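PDB 5JXF: Asp/Glu-specific dipeptidyl-peptidase from Flavobacterium psychrophilum, which removes dipeptides from the N-terminus of oligopeptides as a serine peptidase of family S46, with strict specificity for Asp or Glu at the P1 position. Local coordinates for residues G675-R680 against N698-M703; D278-M283 against G653-T658; N99-F104 against T235-M240; D272-D277 against G590-Y595. All blocks are in the same frame, centred on the assembly; numbering follows the deposited sequence.

Interaction 1. Residues G675-R680 against N698-M703; sequences GLNFDR and NVMVDM. With ASP (aspartic acid), chain F; ARG (arginine), chain E.
Phe678 and Asp679 both face Val699, a classic beta bulge where two antiparallel strands pair. Val699 O takes a bond from Phe678 N at 2.8 Å and a weak one from Asp679 N. The Phe678 side chain leaves the backbone between N and the carbonyl carbon (chi1 77°), which turns the ring back over the partner strand. From CB the ring carbon CG passes near Val699 O; CD1 meets Val701 CG2 at 3.5 Å, CE1 reaches Val699 CG1 at 3.6 Å, and CZ rests on the same methyl. A flat aromatic suits this place, one face covered by Val699 and the edge turned to Met700 C. Among the polar residues, Asn698 ND2 gives Asn677 OD1 an almost straight bond of 2.7 Å. The bulge is followed by Arg680, whose NE and NH2 grip OD2 and OD1 of the bound aspartic acid, both at 2.8 Å; an alanine here would probably leave that carboxylate without its two-pronged mate and weaken the acidic P1 preference. Asp679 OD1 holds the N of the bound arginine, while OD2 pairs with Arg233. Strand 698-702 lies between strands 673-680 and 648-653, with Leu676 and Met703 touching Leu97 of strand 95-98.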
# COMPACT_ATOMS: atom_id res chain seq x y z
N GLY A 675 -13.35 -18.05 -15.21
CA GLY A 675 -12.12 -17.64 -14.55
C GLY A 675 -11.11 -18.76 -14.40
O GLY A 675 -11.44 -19.96 -14.53
N LEU A 676 -9.88 -18.37 -14.14
CA LEU A 676 -8.80 -19.31 -13.85
C LEU A 676 -8.16 -18.97 -12.51
O LEU A 676 -7.51 -17.94 -12.38
CB LEU A 676 -7.77 -19.26 -14.98
CG LEU A 676 -6.42 -19.94 -14.82
CD1 LEU A 676 -6.57 -21.45 -14.72
CD2 LEU A 676 -5.59 -19.55 -16.01
N ASN A 677 -8.38 -19.82 -11.50
CA ASN A 677 -7.91 -19.55 -10.15
C ASN A 677 -6.40 -19.53 -10.06
O ASN A 677 -5.73 -20.32 -10.73
CB ASN A 677 -8.47 -20.57 -9.17
CG ASN A 677 -8.09 -20.27 -7.75
OD1 ASN A 677 -8.63 -19.33 -7.15
ND2 ASN A 677 -7.18 -21.06 -7.18
N PHE A 678 -5.84 -18.63 -9.24
CA PHE A 678 -4.39 -18.61 -9.13
C PHE A 678 -3.80 -18.04 -7.85
O PHE A 678 -2.59 -18.16 -7.64
CB PHE A 678 -3.79 -17.88 -10.33
CG PHE A 678 -3.90 -16.36 -10.28
CD1 PHE A 678 -5.06 -15.72 -10.69
CD2 PHE A 678 -2.81 -15.59 -9.90
CE1 PHE A 678 -5.15 -14.32 -10.70
CE2 PHE A 678 -2.88 -14.17 -9.89
CZ PHE A 678 -4.05 -13.54 -10.29
N ASP A 679 -4.62 -17.49 -6.96
CA ASP A 679 -4.07 -17.00 -5.70
C ASP A 679 -5.15 -16.77 -4.67
O ASP A 679 -6.33 -17.00 -4.93
CB ASP A 679 -3.31 -15.68 -5.93
CG ASP A 679 -2.07 -15.56 -5.06
OD1 ASP A 679 -1.94 -16.34 -4.10
OD2 ASP A 679 -1.23 -14.68 -5.33
N ARG A 680 -4.73 -16.28 -3.50
CA ARG A 680 -5.64 -15.77 -2.47
C ARG A 680 -5.22 -14.36 -2.12
O ARG A 680 -4.05 -14.00 -2.30
CB ARG A 680 -5.61 -16.62 -1.21
CG ARG A 680 -6.32 -17.97 -1.30
CD ARG A 680 -5.99 -18.76 -0.08
NE ARG A 680 -4.75 -19.50 -0.29
CZ ARG A 680 -4.08 -20.11 0.68
NH1 ARG A 680 -4.51 -20.01 1.93
NH2 ARG A 680 -2.97 -20.79 0.40
N ASN A 698 -10.68 -15.75 -3.22
CA ASN A 698 -9.73 -16.33 -4.15
C ASN A 698 -9.57 -15.40 -5.33
O ASN A 698 -10.48 -14.63 -5.64
CB ASN A 698 -10.17 -17.75 -4.58
CG ASN A 698 -11.35 -17.73 -5.56
OD1 ASN A 698 -12.43 -17.20 -5.26
ND2 ASN A 698 -11.14 -18.32 -6.74
N VAL A 699 -8.40 -15.43 -5.97
CA VAL A 699 -8.13 -14.57 -7.12
C VAL A 699 -8.07 -15.40 -8.40
O VAL A 699 -7.36 -16.41 -8.46
CB VAL A 699 -6.82 -13.80 -6.93
CG1 VAL A 699 -6.72 -12.61 -7.93
CG2 VAL A 699 -6.75 -13.28 -5.50
N MET A 700 -8.80 -14.94 -9.41
CA MET A 700 -8.96 -15.61 -10.71
C MET A 700 -8.58 -14.73 -11.87
O MET A 700 -8.88 -13.53 -11.89
CB MET A 700 -10.41 -16.07 -10.89
CG MET A 700 -10.81 -17.26 -10.03
SD MET A 700 -12.54 -17.22 -9.46
CE MET A 700 -12.49 -15.78 -8.37
N VAL A 701 -7.91 -15.30 -12.86
CA VAL A 701 -7.73 -14.56 -14.11
C VAL A 701 -9.05 -14.63 -14.86
O VAL A 701 -9.62 -15.70 -15.01
CB VAL A 701 -6.60 -15.12 -15.02
CG1 VAL A 701 -6.23 -14.07 -16.07
CG2 VAL A 701 -5.38 -15.54 -14.22
N ASP A 702 -9.52 -13.48 -15.33
CA ASP A 702 -10.71 -13.40 -16.19
C ASP A 702 -10.42 -14.10 -17.52
O ASP A 702 -9.40 -13.81 -18.13
CB ASP A 702 -11.08 -11.91 -16.39
CG ASP A 702 -12.47 -11.72 -16.94
OD1 ASP A 702 -12.76 -12.27 -18.03
OD2 ASP A 702 -13.27 -11.04 -16.26
N MET A 703 -11.30 -15.00 -17.99
CA MET A 703 -11.02 -15.76 -19.22
C MET A 703 -10.97 -14.83 -20.44
O MET A 703 -10.25 -15.08 -21.42
CB MET A 703 -12.04 -16.90 -19.43
CG MET A 703 -11.66 -18.26 -18.68
SD MET A 703 -9.97 -18.72 -18.94
CE MET A 703 -10.04 -19.02 -20.71
N ASP F . -0.96 -19.99 -5.43
CA ASP F . -1.44 -21.21 -4.77
C ASP F . -1.14 -22.50 -5.51
O ASP F . -2.00 -23.38 -5.62
CB ASP F . -2.96 -21.10 -4.52
CG ASP F . -3.30 -20.38 -3.22
OD1 ASP F . -2.44 -20.32 -2.33
OD2 ASP F . -4.44 -19.88 -3.08
N ARG E . 0.79 -17.11 -4.77
CA ARG E . 0.57 -18.11 -5.79
C ARG E . 0.21 -19.44 -5.11
O ARG E . 0.97 -19.93 -4.28
CB ARG E . 1.81 -18.26 -6.69
CG ARG E . 2.15 -17.02 -7.52
CD ARG E . 3.44 -17.20 -8.31
NE ARG E . 4.58 -17.49 -7.44
CZ ARG E . 5.39 -16.56 -6.93
NH1 ARG E . 5.20 -15.27 -7.21
NH2 ARG E . 6.40 -16.92 -6.13

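Interaction 2. Residues D278-M283 against G653-T658; sequences DFTMVM and GTNHTT. With ASP (aspartic acid), chain F.
Thr280 and Val282 of strand 279-284 face Asn655 across a gap too wide for strand pairing, the nearest CA atoms, of Val282 and Asn655, being 6.9 Å apart, so side chains make the contact. Asn655 carries it. Its CG stands beside the backbone N and anti to the carbonyl carbon (chi1 -51°), which places the amide against Thr280 and Val282. There ND2 donates to Thr280 OG1 at 2.8 Å, with the hydroxyl oxygen close to the amide plane and the N-H...O angle being 146°. The same nitrogen also bonds Asn698 OD1, so both acceptors of this buried ND2 are side-chain oxygens. Threonine fits position 280 because its beta-branched shape suits a strand, and one of the two branches is a hydroxyl that can accept the bond. Beside the polar bond, Val282 CG2 lies against Asn655 CG at 3.6 Å, and Val282 CG1 comes within 4.3 Å of Thr657 CG2, a looser methyl contact. An alanine in place of Asn655 would probably leave Thr280 OG1 and Asn698 OD1 without their shared donor and open a gap beside Val282. Further along the loop, Thr657 and Thr658 line the pocket of the bound aspartic acid, and Thr658 O lies 3.7 Å from its CB. Strand 279-284 runs between strands 586-591 and 665-667, while the loop carrying Asn655 leaves strand 648-653 and passes beside Arg680 of strand 673-680.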
# COMPACT_ATOMS: atom_id res chain seq x y z
N ASP A 278 -22.29 -12.98 -9.18
CA ASP A 278 -22.33 -14.15 -10.04
C ASP A 278 -21.90 -15.38 -9.26
O ASP A 278 -20.88 -15.36 -8.58
CB ASP A 278 -21.44 -14.01 -11.27
CG ASP A 278 -22.10 -13.23 -12.39
OD1 ASP A 278 -23.29 -12.87 -12.26
OD2 ASP A 278 -21.42 -13.01 -13.42
N PHE A 279 -22.72 -16.42 -9.32
CA PHE A 279 -22.30 -17.73 -8.82
C PHE A 279 -20.98 -18.12 -9.47
O PHE A 279 -20.78 -17.89 -10.67
CB PHE A 279 -23.35 -18.81 -9.12
CG PHE A 279 -22.90 -20.20 -8.75
CD1 PHE A 279 -23.06 -20.68 -7.47
CD2 PHE A 279 -22.31 -21.02 -9.70
CE1 PHE A 279 -22.65 -21.97 -7.14
CE2 PHE A 279 -21.90 -22.31 -9.37
CZ PHE A 279 -22.07 -22.78 -8.09
N THR A 280 -20.10 -18.69 -8.67
CA THR A 280 -18.85 -19.29 -9.16
C THR A 280 -18.60 -20.61 -8.46
O THR A 280 -18.88 -20.75 -7.27
CB THR A 280 -17.59 -18.39 -8.90
OG1 THR A 280 -17.35 -18.31 -7.49
CG2 THR A 280 -17.75 -17.00 -9.46
N MET A 281 -18.08 -21.58 -9.21
CA MET A 281 -17.68 -22.85 -8.65
C MET A 281 -16.26 -23.17 -9.07
O MET A 281 -15.91 -23.15 -10.26
CB MET A 281 -18.65 -23.96 -9.08
CG MET A 281 -18.57 -25.19 -8.23
SD MET A 281 -19.45 -26.63 -8.92
CE MET A 281 -18.55 -26.89 -10.41
N VAL A 282 -15.44 -23.50 -8.09
CA VAL A 282 -14.07 -23.86 -8.36
C VAL A 282 -13.81 -25.34 -8.01
O VAL A 282 -14.06 -25.80 -6.91
CB VAL A 282 -13.11 -22.92 -7.58
CG1 VAL A 282 -11.68 -23.29 -7.85
CG2 VAL A 282 -13.36 -21.44 -7.97
N MET A 283 -13.31 -26.08 -8.98
CA MET A 283 -12.99 -27.50 -8.81
C MET A 283 -11.48 -27.68 -8.92
O MET A 283 -10.86 -27.16 -9.83
CB MET A 283 -13.72 -28.35 -9.86
CG MET A 283 -13.80 -29.84 -9.54
SD MET A 283 -14.81 -30.78 -10.77
CE MET A 283 -15.98 -29.45 -11.15
N GLY A 653 -13.60 -13.98 -5.63
CA GLY A 653 -14.82 -14.48 -5.06
C GLY A 653 -14.67 -15.14 -3.70
O GLY A 653 -13.57 -15.24 -3.15
N THR A 654 -15.79 -15.59 -3.16
CA THR A 654 -15.81 -16.20 -1.85
C THR A 654 -15.55 -17.72 -1.90
O THR A 654 -15.98 -18.45 -1.02
CB THR A 654 -17.15 -15.95 -1.16
OG1 THR A 654 -18.21 -16.48 -1.98
CG2 THR A 654 -17.37 -14.45 -0.98
N ASN A 655 -14.82 -18.19 -2.91
CA ASN A 655 -14.48 -19.61 -2.96
C ASN A 655 -13.31 -19.93 -2.03
O ASN A 655 -12.36 -19.17 -1.93
CB ASN A 655 -14.12 -20.02 -4.39
CG ASN A 655 -15.16 -19.62 -5.40
OD1 ASN A 655 -16.21 -20.26 -5.50
ND2 ASN A 655 -14.87 -18.59 -6.18
N HIS A 656 -13.38 -21.07 -1.36
CA HIS A 656 -12.34 -21.46 -0.43
C HIS A 656 -11.31 -22.32 -1.15
O HIS A 656 -11.61 -23.45 -1.54
CB HIS A 656 -12.95 -22.21 0.75
CG HIS A 656 -11.99 -22.49 1.87
ND1 HIS A 656 -12.31 -23.30 2.94
CD2 HIS A 656 -10.72 -22.08 2.08
CE1 HIS A 656 -11.28 -23.37 3.76
NE2 HIS A 656 -10.30 -22.64 3.26
N THR A 657 -10.10 -21.79 -1.29
CA THR A 657 -9.00 -22.48 -1.97
C THR A 657 -7.74 -22.55 -1.13
O THR A 657 -7.66 -21.94 -0.07
CB THR A 657 -8.64 -21.77 -3.30
OG1 THR A 657 -8.38 -20.39 -3.03
CG2 THR A 657 -9.78 -21.88 -4.31
N THR A 658 -6.74 -23.28 -1.62
CA THR A 658 -5.43 -23.31 -0.97
C THR A 658 -4.42 -23.75 -2.05
O THR A 658 -4.82 -23.95 -3.20
CB THR A 658 -5.43 -24.24 0.29
OG1 THR A 658 -4.19 -24.13 1.02
CG2 THR A 658 -5.66 -25.69 -0.09
N ASP F . -0.96 -19.99 -5.43
CA ASP F . -1.44 -21.21 -4.77
C ASP F . -1.14 -22.50 -5.51
O ASP F . -2.00 -23.38 -5.62
CB ASP F . -2.96 -21.10 -4.52
CG ASP F . -3.30 -20.38 -3.22
OD1 ASP F . -2.44 -20.32 -2.33
OD2 ASP F . -4.44 -19.88 -3.08

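Interaction 3. Residues N99-F104 against T235-M240; sequences NHHCGF and TGDFSM. With ARG (arginine), chain E.
His101 and Asp237 belong to the charge relay system assigned to this enzyme by similarity to its relatives, and here they are hydrogen-bonded. The ND1 of His101 donates to Asp237 OD2 at 3.0 Å, with the oxygen lying close to the ring plane and using its syn lone pair; ring and carboxylate planes are turned 57° apart. Asp237 presents its carboxylate because CG is anti to the backbone N (chi1 -166°). The other oxygen, OD1, is held by backbone N-H groups of His100 and His101: His101 N donates to it at 3.2 Å and His100 N makes a weak bond at 2.7 Å. These backbone donors, with the ring N-H on the other oxygen, fix the rotation of the carboxylate; the short aspartate side chain has two oxygens to share between them. The imidazole lies between two aliphatic groups, Asn99 CB over one face and CB of the bound arginine over the opposite one, the latter 3.5 Å from His101 CE1. On the far side of the ring, His101 NE2 bonds Ser662 OG.

Second-shell bonds fix the pieces. Ser239 OG donates to Asn99 O at 2.8 Å, and Gly103 N reaches that oxygen from the opposite face of its carbonyl plane. Ser239 OG also lies 3.6 Å from Gly103 CA, where a side chain would clash. Asn99 ND2 bonds Asn677 O and, weakly, Asp237 O. The chain of Asp237, His101 and Ser662 has the Asp-His-Ser geometry of a serine-protease catalytic triad.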
# COMPACT_ATOMS: atom_id res chain seq x y z
N ASN A 99 -2.16 -22.39 -14.68
CA ASN A 99 -1.45 -21.11 -14.35
C ASN A 99 -0.09 -21.02 -15.00
O ASN A 99 0.53 -22.03 -15.31
CB ASN A 99 -1.22 -20.95 -12.83
CG ASN A 99 -2.47 -20.66 -12.07
OD1 ASN A 99 -2.53 -20.83 -10.85
ND2 ASN A 99 -3.49 -20.20 -12.78
N HIS A 100 0.41 -19.80 -15.15
CA HIS A 100 1.78 -19.61 -15.58
C HIS A 100 2.78 -20.15 -14.56
O HIS A 100 3.80 -20.74 -14.93
CB HIS A 100 2.05 -18.12 -15.86
CG HIS A 100 3.42 -17.84 -16.38
ND1 HIS A 100 4.44 -17.35 -15.59
CD2 HIS A 100 3.95 -18.00 -17.62
CE1 HIS A 100 5.53 -17.19 -16.32
NE2 HIS A 100 5.26 -17.59 -17.55
N HIS A 101 2.51 -20.00 -13.27
CA HIS A 101 3.48 -20.52 -12.32
C HIS A 101 3.38 -22.06 -12.16
O HIS A 101 4.30 -22.68 -11.65
CB HIS A 101 3.38 -19.81 -10.97
CG HIS A 101 2.18 -20.19 -10.14
ND1 HIS A 101 1.06 -19.39 -10.06
CD2 HIS A 101 1.96 -21.24 -9.33
CE1 HIS A 101 0.19 -19.94 -9.24
NE2 HIS A 101 0.70 -21.07 -8.79
N CYS A 102 2.29 -22.68 -12.64
CA CYS A 102 2.24 -24.16 -12.72
C CYS A 102 3.06 -24.67 -13.91
O CYS A 102 3.80 -25.65 -13.81
CB CYS A 102 0.80 -24.66 -12.86
SG CYS A 102 -0.33 -24.12 -11.60
N GLY A 103 2.92 -24.00 -15.05
CA GLY A 103 3.76 -24.28 -16.20
C GLY A 103 5.20 -23.80 -16.05
O GLY A 103 6.06 -24.16 -16.87
N PHE A 104 5.46 -23.00 -15.02
CA PHE A 104 6.74 -22.27 -14.88
C PHE A 104 7.97 -23.19 -14.92
O PHE A 104 8.91 -22.95 -15.69
CB PHE A 104 6.72 -21.47 -13.57
CG PHE A 104 7.70 -20.32 -13.51
CD1 PHE A 104 7.47 -19.15 -14.21
CD2 PHE A 104 8.84 -20.40 -12.72
CE1 PHE A 104 8.36 -18.09 -14.14
CE2 PHE A 104 9.74 -19.34 -12.65
CZ PHE A 104 9.50 -18.19 -13.36
N THR A 235 -2.54 -9.66 -12.98
CA THR A 235 -1.64 -10.68 -13.53
C THR A 235 -2.33 -11.68 -14.45
O THR A 235 -3.30 -12.34 -14.05
CB THR A 235 -0.97 -11.48 -12.40
OG1 THR A 235 -0.35 -10.58 -11.47
CG2 THR A 235 0.06 -12.44 -12.96
N GLY A 236 -1.83 -11.82 -15.68
CA GLY A 236 -2.35 -12.82 -16.60
C GLY A 236 -1.72 -14.18 -16.35
O GLY A 236 -0.94 -14.68 -17.16
N ASP A 237 -2.06 -14.79 -15.22
CA ASP A 237 -1.33 -15.94 -14.73
C ASP A 237 -1.84 -17.22 -15.40
O ASP A 237 -2.67 -17.90 -14.82
CB ASP A 237 -1.46 -16.04 -13.21
CG ASP A 237 -0.44 -17.01 -12.57
OD1 ASP A 237 0.18 -17.81 -13.30
OD2 ASP A 237 -0.29 -16.98 -11.34
N PHE A 238 -1.36 -17.53 -16.61
CA PHE A 238 -1.79 -18.75 -17.29
C PHE A 238 -0.74 -19.37 -18.21
O PHE A 238 0.22 -18.71 -18.62
CB PHE A 238 -3.07 -18.49 -18.09
CG PHE A 238 -2.84 -17.86 -19.43
CD1 PHE A 238 -2.72 -16.48 -19.56
CD2 PHE A 238 -2.77 -18.66 -20.57
CE1 PHE A 238 -2.52 -15.90 -20.81
CE2 PHE A 238 -2.57 -18.11 -21.81
CZ PHE A 238 -2.45 -16.71 -21.94
N SER A 239 -0.92 -20.65 -18.52
CA SER A 239 -0.14 -21.30 -19.58
C SER A 239 -0.97 -22.46 -20.14
O SER A 239 -1.94 -22.89 -19.53
CB SER A 239 1.21 -21.78 -19.07
OG SER A 239 1.06 -22.69 -18.00
N MET A 240 -0.61 -22.93 -21.33
CA MET A 240 -1.41 -23.94 -22.01
C MET A 240 -0.58 -25.15 -22.38
O MET A 240 0.56 -25.03 -22.83
CB MET A 240 -2.06 -23.37 -23.26
CG MET A 240 -3.13 -22.33 -22.95
SD MET A 240 -4.04 -21.77 -24.39
CE MET A 240 -5.34 -20.79 -23.64
N ARG E . 0.79 -17.11 -4.77
CA ARG E . 0.57 -18.11 -5.79
C ARG E . 0.21 -19.44 -5.11
O ARG E . 0.97 -19.93 -4.28
CB ARG E . 1.81 -18.26 -6.69
CG ARG E . 2.15 -17.02 -7.52
CD ARG E . 3.44 -17.20 -8.31
NE ARG E . 4.58 -17.49 -7.44
CZ ARG E . 5.39 -16.56 -6.93
NH1 ARG E . 5.20 -15.27 -7.21
NH2 ARG E . 6.40 -16.92 -6.13

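Interaction 4. Residues D272-D277 against G590-Y595; sequences DGVQED and GKVKGY
Glu276 and Asp277 converge on Lys593 by contrasting torsions. The Glu276 chain runs out extended with CG anti to its N (chi1 178°), whereas Asp277 CG stands beside the backbone N (chi1 -64°). Lys593, bent at chi2, brings its NZ between the two acids. Asp277 OD1 lies 2.9 Å from that NZ, a salt-bridging hydrogen bond received on the syn side of the carboxylate and slightly out of its plane. Glu276 OE2 is a weaker partner, 3.3 Å from the same nitrogen. Lys591 comes to Asp277 alongside, the two side chains pointing the same way, with its CE 3.1 Å from Asp277 OD1 and its NZ at 3.6 Å completing a salt bridge. Two acids and two lysines thus form a network at a partly exposed edge of the protein, where the long lysine chains can swing their charged ends to the acids.

Beside this network, the loop before strand 279-284 meets the end of strand 586-591 at the edge of an antiparallel sheet. The backbone tie is Asp277 N to Val592 O, 2.8 Å and nearly straight at 170°, with Glu276 CA contributing a CA-H...O contact to the same oxygen. Valines suit the inner side: Val592 CB packs on Gln275 O at 3.7 Å, and its CG2 approaches Val274 CB at 4.2 Å. Both valines also touch Phe651 of strand 648-653.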
# COMPACT_ATOMS: atom_id res chain seq x y z
N ASP A 272 -19.04 -13.59 -21.97
CA ASP A 272 -20.01 -12.66 -21.42
C ASP A 272 -19.59 -12.15 -20.06
O ASP A 272 -20.34 -11.45 -19.40
CB ASP A 272 -21.40 -13.31 -21.32
CG ASP A 272 -22.07 -13.47 -22.68
OD1 ASP A 272 -21.43 -13.16 -23.71
OD2 ASP A 272 -23.25 -13.91 -22.71
N GLY A 273 -18.39 -12.56 -19.63
CA GLY A 273 -17.79 -12.07 -18.40
C GLY A 273 -18.48 -12.34 -17.08
O GLY A 273 -19.42 -13.14 -16.99
N VAL A 274 -17.99 -11.66 -16.04
CA VAL A 274 -18.50 -11.82 -14.69
C VAL A 274 -18.94 -10.50 -14.08
O VAL A 274 -18.26 -9.48 -14.24
CB VAL A 274 -17.45 -12.43 -13.76
CG1 VAL A 274 -17.15 -13.92 -14.14
CG2 VAL A 274 -16.17 -11.62 -13.83
N GLN A 275 -20.05 -10.54 -13.35
CA GLN A 275 -20.50 -9.39 -12.58
C GLN A 275 -20.61 -9.84 -11.13
O GLN A 275 -20.79 -11.03 -10.86
CB GLN A 275 -21.84 -8.85 -13.12
CG GLN A 275 -22.54 -7.86 -12.20
CD GLN A 275 -23.84 -7.30 -12.78
OE1 GLN A 275 -24.58 -8.01 -13.47
NE2 GLN A 275 -24.13 -6.04 -12.47
N GLU A 276 -20.46 -8.88 -10.22
CA GLU A 276 -20.65 -9.09 -8.79
C GLU A 276 -21.90 -9.91 -8.49
O GLU A 276 -22.93 -9.71 -9.13
CB GLU A 276 -20.72 -7.71 -8.07
CG GLU A 276 -20.96 -7.75 -6.55
CD GLU A 276 -20.74 -6.38 -5.86
OE1 GLU A 276 -20.62 -5.36 -6.59
OE2 GLU A 276 -20.67 -6.33 -4.61
N ASP A 277 -21.80 -10.80 -7.51
CA ASP A 277 -22.84 -11.75 -7.11
C ASP A 277 -23.02 -12.93 -8.07
O ASP A 277 -23.87 -13.77 -7.83
CB ASP A 277 -24.19 -11.05 -6.95
CG ASP A 277 -24.20 -10.03 -5.84
OD1 ASP A 277 -23.46 -10.21 -4.85
OD2 ASP A 277 -24.94 -9.03 -5.98
N GLY A 590 -19.16 -20.17 -4.53
CA GLY A 590 -19.46 -18.92 -3.86
C GLY A 590 -19.88 -17.91 -4.89
O GLY A 590 -20.61 -18.26 -5.82
N LYS A 591 -19.41 -16.68 -4.75
CA LYS A 591 -19.79 -15.64 -5.68
C LYS A 591 -18.70 -14.59 -5.85
O LYS A 591 -17.85 -14.40 -4.98
CB LYS A 591 -21.09 -14.98 -5.21
CG LYS A 591 -20.95 -14.32 -3.86
CD LYS A 591 -22.28 -14.18 -3.15
CE LYS A 591 -23.18 -13.17 -3.82
NZ LYS A 591 -24.57 -13.23 -3.30
N VAL A 592 -18.72 -13.93 -7.00
CA VAL A 592 -17.88 -12.78 -7.25
C VAL A 592 -18.23 -11.68 -6.22
O VAL A 592 -19.35 -11.18 -6.19
CB VAL A 592 -18.05 -12.27 -8.71
CG1 VAL A 592 -17.19 -11.06 -8.95
CG2 VAL A 592 -17.72 -13.38 -9.72
N LYS A 593 -17.28 -11.34 -5.36
CA LYS A 593 -17.54 -10.45 -4.25
C LYS A 593 -16.27 -9.74 -3.80
O LYS A 593 -15.26 -10.40 -3.54
CB LYS A 593 -18.13 -11.21 -3.05
CG LYS A 593 -18.83 -10.33 -2.01
CD LYS A 593 -19.85 -9.47 -2.74
CE LYS A 593 -21.02 -9.08 -1.88
NZ LYS A 593 -22.14 -8.67 -2.78
N GLY A 594 -16.31 -8.42 -3.69
CA GLY A 594 -15.19 -7.68 -3.13
C GLY A 594 -15.09 -7.87 -1.63
O GLY A 594 -15.74 -8.76 -1.06
N TYR A 595 -14.28 -7.03 -0.98
CA TYR A 595 -14.17 -7.03 0.49
C TYR A 595 -13.50 -5.76 1.03
O TYR A 595 -13.01 -4.93 0.27
CB TYR A 595 -13.38 -8.25 0.97
CG TYR A 595 -11.89 -8.18 0.68
CD1 TYR A 595 -11.40 -8.35 -0.61
CD2 TYR A 595 -10.98 -7.98 1.71
CE1 TYR A 595 -10.02 -8.30 -0.86
CE2 TYR A 595 -9.62 -7.94 1.46
CZ TYR A 595 -9.15 -8.10 0.17
OH TYR A 595 -7.79 -8.05 -0.06

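Interactions 1, 2 and 4 reach one eight-stranded antiparallel sheet, whereas interaction 3 belongs to helix 100-109 and a second, curled antiparallel sheet with strand 239-245. Interactions 1 and 2 have centres about 9 Å apart and meet through Asn698 and Asn655; interactions 2 and 4, centres about 10 Å apart, lie on the neighbouring strands 279-284 and 586-591, and their segments alternate along the chain. The centres of interactions 3 and 1, which meet through Asn99 and Phe678, are about 11 Å apart, those of 3 and 4 about 22 Å. In sequence, interaction 3 closes first and interaction 1 last. This is consistent with an active site between the two sheets, where the bound Arg-Asp touches interactions 1, 2 and 3.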